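Local coordinates for extracellular invertase (Aspergillus kawachii, PDB 5XH8), which hydrolyses beta-fructofuranosides such as sucrose and has high transfructosylation activity, which probably yields fructooligosaccharides such as 1-kestose, at residues A[176-181]-A[261-266]; A[188-193]-A[209-214]. All coordinates share one frame; numbering follows the deposited sequence.

Contact 1 (A[176-181]-A[261-266])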
loop_
_atom_site.group_PDB
_atom_site.type_symbol
_atom_site.label_atom_id
_atom_site.label_comp_id
_atom_site.label_asym_id
_atom_site.label_seq_id
_atom_site.Cartn_x
_atom_site.Cartn_y
_atom_site.Cartn_z
ATOM N N GLN A 176 -22.514 0.631 12.529
ATOM C CA GLN A 176 -23.506 1.638 12.150
ATOM C C GLN A 176 -23.955 2.378 13.391
ATOM O O GLN A 176 -24.000 1.802 14.492
ATOM C CB GLN A 176 -24.686 0.966 11.476
ATOM C CG GLN A 176 -24.282 0.366 10.146
ATOM C CD GLN A 176 -25.416 -0.326 9.415
ATOM O OE1 GLN A 176 -26.035 -1.259 9.926
ATOM N NE2 GLN A 176 -25.669 0.101 8.191
ATOM N N ASN A 177 -24.265 3.670 13.227
ATOM C CA ASN A 177 -24.744 4.476 14.360
ATOM C C ASN A 177 -25.499 5.764 13.918
ATOM O O ASN A 177 -24.900 6.655 13.311
ATOM C CB ASN A 177 -23.599 4.835 15.300
ATOM C CG ASN A 177 -24.104 5.474 16.581
ATOM O OD1 ASN A 177 -24.347 6.680 16.625
ATOM N ND2 ASN A 177 -24.336 4.655 17.603
ATOM N N PRO A 178 -26.811 5.852 14.213
ATOM C CA PRO A 178 -27.585 7.047 13.744
ATOM C C PRO A 178 -27.246 8.333 14.486
ATOM O O PRO A 178 -27.460 9.415 13.927
ATOM C CB PRO A 178 -29.056 6.629 13.929
ATOM C CG PRO A 178 -29.009 5.564 14.981
ATOM C CD PRO A 178 -27.696 4.826 14.796
ATOM N N THR A 179 -26.665 8.238 15.689
ATOM C CA THR A 179 -26.196 9.418 16.394
ATOM C C THR A 179 -25.041 10.047 15.634
ATOM O O THR A 179 -25.053 11.260 15.390
ATOM C CB THR A 179 -25.780 9.118 17.839
ATOM O OG1 THR A 179 -26.844 8.432 18.488
ATOM C CG2 THR A 179 -25.453 10.390 18.615
ATOM N N LEU A 180 -24.061 9.225 15.235
ATOM C CA LEU A 180 -22.999 9.695 14.344
ATOM C C LEU A 180 -23.556 10.196 13.010
ATOM O O LEU A 180 -23.077 11.207 12.499
ATOM C CB LEU A 180 -21.935 8.606 14.092
ATOM C CG LEU A 180 -21.089 8.119 15.269
ATOM C CD1 LEU A 180 -19.993 7.175 14.783
ATOM C CD2 LEU A 180 -20.463 9.276 16.036
ATOM N N ASP A 181 -24.540 9.507 12.436
ATOM C CA ASP A 181 -25.115 9.969 11.152
ATOM C C ASP A 181 -25.644 11.411 11.291
ATOM O O ASP A 181 -25.330 12.282 10.465
ATOM C CB ASP A 181 -26.253 9.080 10.659
ATOM C CG ASP A 181 -25.808 7.674 10.271
ATOM O OD1 ASP A 181 -24.590 7.413 10.065
ATOM O OD2 ASP A 181 -26.725 6.838 10.124
ATOM N N ASN A 261 -29.177 -1.098 21.082
ATOM C CA ASN A 261 -30.124 -0.129 20.504
ATOM C C ASN A 261 -29.340 0.883 19.662
ATOM O O ASN A 261 -28.456 1.545 20.193
ATOM C CB ASN A 261 -30.886 0.573 21.655
ATOM C CG ASN A 261 -32.042 1.448 21.158
ATOM O OD1 ASN A 261 -31.935 2.115 20.151
ATOM N ND2 ASN A 261 -33.158 1.434 21.885
ATOM N N PRO A 262 -29.656 1.020 18.360
ATOM C CA PRO A 262 -28.876 1.998 17.573
ATOM C C PRO A 262 -28.913 3.425 18.134
ATOM O O PRO A 262 -27.905 4.134 18.076
ATOM C CB PRO A 262 -29.513 1.940 16.172
ATOM C CG PRO A 262 -30.437 0.800 16.171
ATOM C CD PRO A 262 -30.739 0.405 17.572
ATOM N N HIS A 263 -30.045 3.807 18.741
ATOM C CA HIS A 263 -30.209 5.149 19.328
ATOM C C HIS A 263 -29.807 5.203 20.786
ATOM O O HIS A 263 -30.065 6.203 21.445
ATOM C CB HIS A 263 -31.672 5.610 19.181
ATOM C CG HIS A 263 -32.104 5.775 17.759
ATOM N ND1 HIS A 263 -31.718 6.855 16.990
ATOM C CD2 HIS A 263 -32.876 5.001 16.966
ATOM C CE1 HIS A 263 -32.226 6.725 15.774
ATOM N NE2 HIS A 263 -32.932 5.609 15.737
ATOM N N GLY A 264 -29.175 4.147 21.304
ATOM C CA GLY A 264 -28.850 4.075 22.711
ATOM C C GLY A 264 -27.582 4.809 23.041
ATOM O O GLY A 264 -26.956 5.412 22.180
ATOM N N GLN A 265 -27.211 4.731 24.310
ATOM C CA GLN A 265 -25.915 5.189 24.818
ATOM C C GLN A 265 -24.740 4.455 24.183
ATOM O O GLN A 265 -24.787 3.246 24.069
ATOM C CB GLN A 265 -25.818 4.907 26.307
ATOM C CG GLN A 265 -25.743 6.123 27.172
ATOM C CD GLN A 265 -25.844 5.704 28.604
ATOM O OE1 GLN A 265 -24.842 5.520 29.292
ATOM N NE2 GLN A 265 -27.052 5.436 29.023
ATOM N N ILE A 266 -23.668 5.188 23.903
ATOM C CA ILE A 266 -22.535 4.671 23.131
ATOM C C ILE A 266 -21.414 4.183 24.065
ATOM O O ILE A 266 -20.983 4.882 24.996
ATOM C CB ILE A 266 -22.032 5.724 22.123
ATOM C CG1 ILE A 266 -23.073 5.908 21.018
ATOM C CG2 ILE A 266 -20.695 5.315 21.496
ATOM C CD1 ILE A 266 -22.870 7.158 20.169
HETATM O O HOH W 1 -26.463 5.666 19.471
#

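Contact 2 (A[188-193]-A[209-214])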
loop_
_atom_site.group_PDB
_atom_site.type_symbol
_atom_site.label_atom_id
_atom_site.label_comp_id
_atom_site.label_asym_id
_atom_site.label_seq_id
_atom_site.Cartn_x
_atom_site.Cartn_y
_atom_site.Cartn_z
ATOM N N ASN A 188 -27.910 7.952 5.892
ATOM C CA ASN A 188 -28.496 7.071 6.904
ATOM C C ASN A 188 -27.940 5.667 6.775
ATOM O O ASN A 188 -27.915 5.124 5.682
ATOM C CB ASN A 188 -30.026 6.973 6.767
ATOM C CG ASN A 188 -30.728 8.259 7.122
ATOM O OD1 ASN A 188 -31.626 8.697 6.407
ATOM N ND2 ASN A 188 -30.314 8.889 8.223
ATOM N N ASN A 189 -27.541 5.079 7.897
ATOM C CA ASN A 189 -27.003 3.707 7.916
ATOM C C ASN A 189 -25.680 3.574 7.178
ATOM O O ASN A 189 -25.359 2.511 6.653
ATOM C CB ASN A 189 -28.032 2.701 7.401
ATOM C CG ASN A 189 -29.362 2.851 8.111
ATOM O OD1 ASN A 189 -29.407 3.190 9.298
ATOM N ND2 ASN A 189 -30.440 2.632 7.393
ATOM N N THR A 190 -24.935 4.679 7.184
ATOM C CA THR A 190 -23.541 4.714 6.823
ATOM C C THR A 190 -22.775 3.706 7.708
ATOM O O THR A 190 -23.026 3.586 8.894
ATOM C CB THR A 190 -22.966 6.147 7.007
ATOM O OG1 THR A 190 -23.434 6.996 5.935
ATOM C CG2 THR A 190 -21.452 6.171 7.029
ATOM N N TRP A 191 -21.802 3.044 7.109
ATOM C CA TRP A 191 -20.900 2.156 7.837
ATOM C C TRP A 191 -19.720 2.995 8.250
ATOM O O TRP A 191 -19.128 3.687 7.416
ATOM C CB TRP A 191 -20.471 0.971 6.970
ATOM C CG TRP A 191 -21.492 -0.128 6.948
ATOM C CD1 TRP A 191 -22.405 -0.414 5.944
ATOM C CD2 TRP A 191 -21.691 -1.118 7.956
ATOM N NE1 TRP A 191 -23.153 -1.507 6.293
ATOM C CE2 TRP A 191 -22.740 -1.961 7.518
ATOM C CE3 TRP A 191 -21.075 -1.385 9.188
ATOM C CZ2 TRP A 191 -23.203 -3.037 8.276
ATOM C CZ3 TRP A 191 -21.537 -2.463 9.938
ATOM C CH2 TRP A 191 -22.591 -3.267 9.485
ATOM N N TYR A 192 -19.437 2.984 9.552
ATOM C CA TYR A 192 -18.229 3.534 10.144
ATOM C C TYR A 192 -17.222 2.414 10.397
ATOM O O TYR A 192 -17.608 1.257 10.524
ATOM C CB TYR A 192 -18.541 4.251 11.469
ATOM C CG TYR A 192 -19.539 5.370 11.248
ATOM C CD1 TYR A 192 -19.121 6.622 10.777
ATOM C CD2 TYR A 192 -20.895 5.151 11.424
ATOM C CE1 TYR A 192 -20.036 7.634 10.535
ATOM C CE2 TYR A 192 -21.820 6.157 11.184
ATOM C CZ TYR A 192 -21.391 7.396 10.742
ATOM O OH TYR A 192 -22.315 8.381 10.477
ATOM N N THR A 193 -15.953 2.793 10.477
ATOM C CA THR A 193 -14.892 1.912 10.919
ATOM C C THR A 193 -14.047 2.652 11.916
ATOM O O THR A 193 -13.648 3.785 11.664
ATOM C CB THR A 193 -14.004 1.459 9.733
ATOM O OG1 THR A 193 -14.800 0.697 8.808
ATOM C CG2 THR A 193 -12.871 0.605 10.223
ATOM N N TYR A 209 -13.389 6.431 10.754
ATOM C CA TYR A 209 -13.640 6.585 9.328
ATOM C C TYR A 209 -15.093 6.338 8.987
ATOM O O TYR A 209 -15.788 5.623 9.698
ATOM C CB TYR A 209 -12.798 5.567 8.500
ATOM C CG TYR A 209 -11.314 5.726 8.609
ATOM C CD1 TYR A 209 -10.630 5.270 9.730
ATOM C CD2 TYR A 209 -10.581 6.323 7.593
ATOM C CE1 TYR A 209 -9.263 5.426 9.841
ATOM C CE2 TYR A 209 -9.212 6.474 7.694
ATOM C CZ TYR A 209 -8.562 6.007 8.821
ATOM O OH TYR A 209 -7.217 6.167 8.949
ATOM N N ARG A 210 -15.544 6.869 7.855
ATOM C CA ARG A 210 -16.847 6.464 7.309
ATOM C C ARG A 210 -16.690 6.078 5.867
ATOM O O ARG A 210 -15.809 6.594 5.189
ATOM C CB ARG A 210 -17.892 7.568 7.469
ATOM C CG ARG A 210 -17.695 8.822 6.638
ATOM C CD ARG A 210 -18.858 9.792 6.856
ATOM N NE ARG A 210 -18.544 11.070 6.252
ATOM C CZ ARG A 210 -19.255 12.197 6.376
ATOM N NH1 ARG A 210 -20.368 12.259 7.103
ATOM N NH2 ARG A 210 -18.834 13.284 5.746
ATOM N N GLN A 211 -17.543 5.174 5.394
ATOM C CA GLN A 211 -17.539 4.797 3.991
ATOM C C GLN A 211 -17.834 6.050 3.157
ATOM O O GLN A 211 -18.637 6.895 3.555
ATOM C CB GLN A 211 -18.543 3.674 3.676
ATOM C CG GLN A 211 -19.990 4.069 3.697
ATOM C CD GLN A 211 -20.929 2.962 3.271
ATOM O OE1 GLN A 211 -20.847 2.411 2.170
ATOM N NE2 GLN A 211 -21.850 2.665 4.118
ATOM N N TYR A 212 -17.124 6.180 2.057
ATOM C CA TYR A 212 -17.259 7.317 1.155
ATOM C C TYR A 212 -18.147 6.945 -0.040
ATOM O O TYR A 212 -18.868 7.780 -0.576
ATOM C CB TYR A 212 -15.866 7.716 0.682
ATOM C CG TYR A 212 -15.815 8.972 -0.152
ATOM C CD1 TYR A 212 -15.979 10.227 0.448
ATOM C CD2 TYR A 212 -15.568 8.916 -1.528
ATOM C CE1 TYR A 212 -15.923 11.390 -0.298
ATOM C CE2 TYR A 212 -15.495 10.077 -2.286
ATOM C CZ TYR A 212 -15.675 11.307 -1.659
ATOM O OH TYR A 212 -15.616 12.469 -2.375
ATOM N N ASP A 213 -18.060 5.680 -0.443
ATOM C CA ASP A 213 -18.823 5.132 -1.540
ATOM C C ASP A 213 -19.541 3.879 -1.064
ATOM O O ASP A 213 -19.096 3.159 -0.139
ATOM C CB ASP A 213 -17.905 4.738 -2.692
ATOM C CG ASP A 213 -16.867 3.647 -2.290
ATOM O OD1 ASP A 213 -16.064 3.890 -1.373
ATOM O OD2 ASP A 213 -16.876 2.540 -2.873
ATOM N N SER A 214 -20.631 3.593 -1.749
ATOM C CA SER A 214 -21.360 2.411 -1.475
ATOM C C SER A 214 -20.488 1.152 -1.677
ATOM O O SER A 214 -20.758 0.160 -1.004
ATOM C CB SER A 214 -22.654 2.368 -2.282
ATOM O OG SER A 214 -22.429 2.611 -3.652
#

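Contact 1 (A[176-181]-A[261-266])
With CG anti to the backbone N (chi1 -171°), Asn177 lays its amide against Ile266, and ND2 comes to 3.9 Å from Ile266 CG1. His263 takes the other course: its CG stands anti to the carbonyl carbon (chi1 -64°), which turns one imidazole face to Pro178. There Pro178 CG sits over that ring face, displaced toward the rim, in a CH-pi contact 3.8 Å from the His263 centroid. The neighbouring ring atom, Pro178 CD, rests 3.7 Å from Pro262 CB. The segment 261-266 presents these groups from a type I turn, Asn261 to Gly264, whose start is an Asx turn closed by Asn261 OD1 and His263 N. Asn177 is the N-cap of helix 178-184: OD1 accepts from Leu180 N at 2.9 Å, in the carbonyl plane, which fixes the rotation of the amide and directs ND2 at a bridging water. That water accepts from Asn177 ND2 at 3.0 Å and from Thr179 OG1, and donates to Gly264 O at 2.8 Å; its very short approach to Pro262 O is doubtful. No direct hydrogen bond spans the two segments, so the helix start and the turn are joined by proline, imidazole and isoleucine contacts together with one water, which serves polar groups from both sides.

Contact 2 (A[188-193]-A[209-214])
Arg210 and Tyr192 face each other as a non-hydrogen-bonded pair in the antiparallel beta hairpin of strands 191-199 and 203-211, the two central strands of a four-stranded sheet that forms a blade of the GH32 beta-propeller. Arg210 CB meets two neighbours: it comes obliquely to the Tyr192 ring, 3.7 Å from CD1, and lies 3.8 Å from Thr190 CG2. CG is folded in between the backbone N and the carbonyl carbon (chi1 68°), and from there the chain runs extended through CD to NE. It therefore travels beside the Tyr192 side chain, pointing the same way, with the guanidinium turned 28° from the phenol plane; the side chain also packs on Leu222 of strand 219-227. At the end NE makes a salt bridge with Glu220 of that strand, while NH1 bonds to Ser186 OG and Leu184 O. Tyr192 OH bonds to the same Ser186 OG, so one serine hydroxyl ties the two neighbouring tips together, and is also hydrogen-bonded to Asp181 OD1 of helix 178-184. Thr190 CG2 also lies over one face of the Tyr192 ring, 3.9 Å above its plane and displaced toward the rim.

The backbones are held on either side of this pair. Gln211 N donates to Trp191 O at 3.0 Å, and Thr193 with Tyr209 forms the hydrogen-bonded pair, Tyr209 N reaching Thr193 O at 2.8 Å. Beyond the strand, Tyr212 meets Phe162 of the second subunit edge-to-face. Tyr209 O has two approaches: Thr193 N donates to it at 2.9 Å, the donor standing above the carbonyl plane, 37° out of it, and Tyr192 CA makes a CA-H...O contact at 3.2 Å.

In the fold
The centres of contact 1 and contact 2 lie about 13 Å apart, and all four segments belong to the GH32 N-terminal domain. Along the chain the order is 176-181, 188-193, 209-214, 261-266, so the hairpin of contact 2 falls between the two halves of contact 1. Strand 166-176 leads into helix 178-184, which is followed by strand 191-199 of the same sheet. Contact 2 thus pairs strands within one propeller blade, whereas contact 1 joins the start of that blade's helix to the turn 261-264 and the beginning of strand 265-274. Gln176 NE2 probably bonds to Asn189 O and Asp181 OD1 to Tyr192 OH, tying the end of strand 166-176 and the helix to the hairpin, while contact 1 carries the connection on to the next sheet.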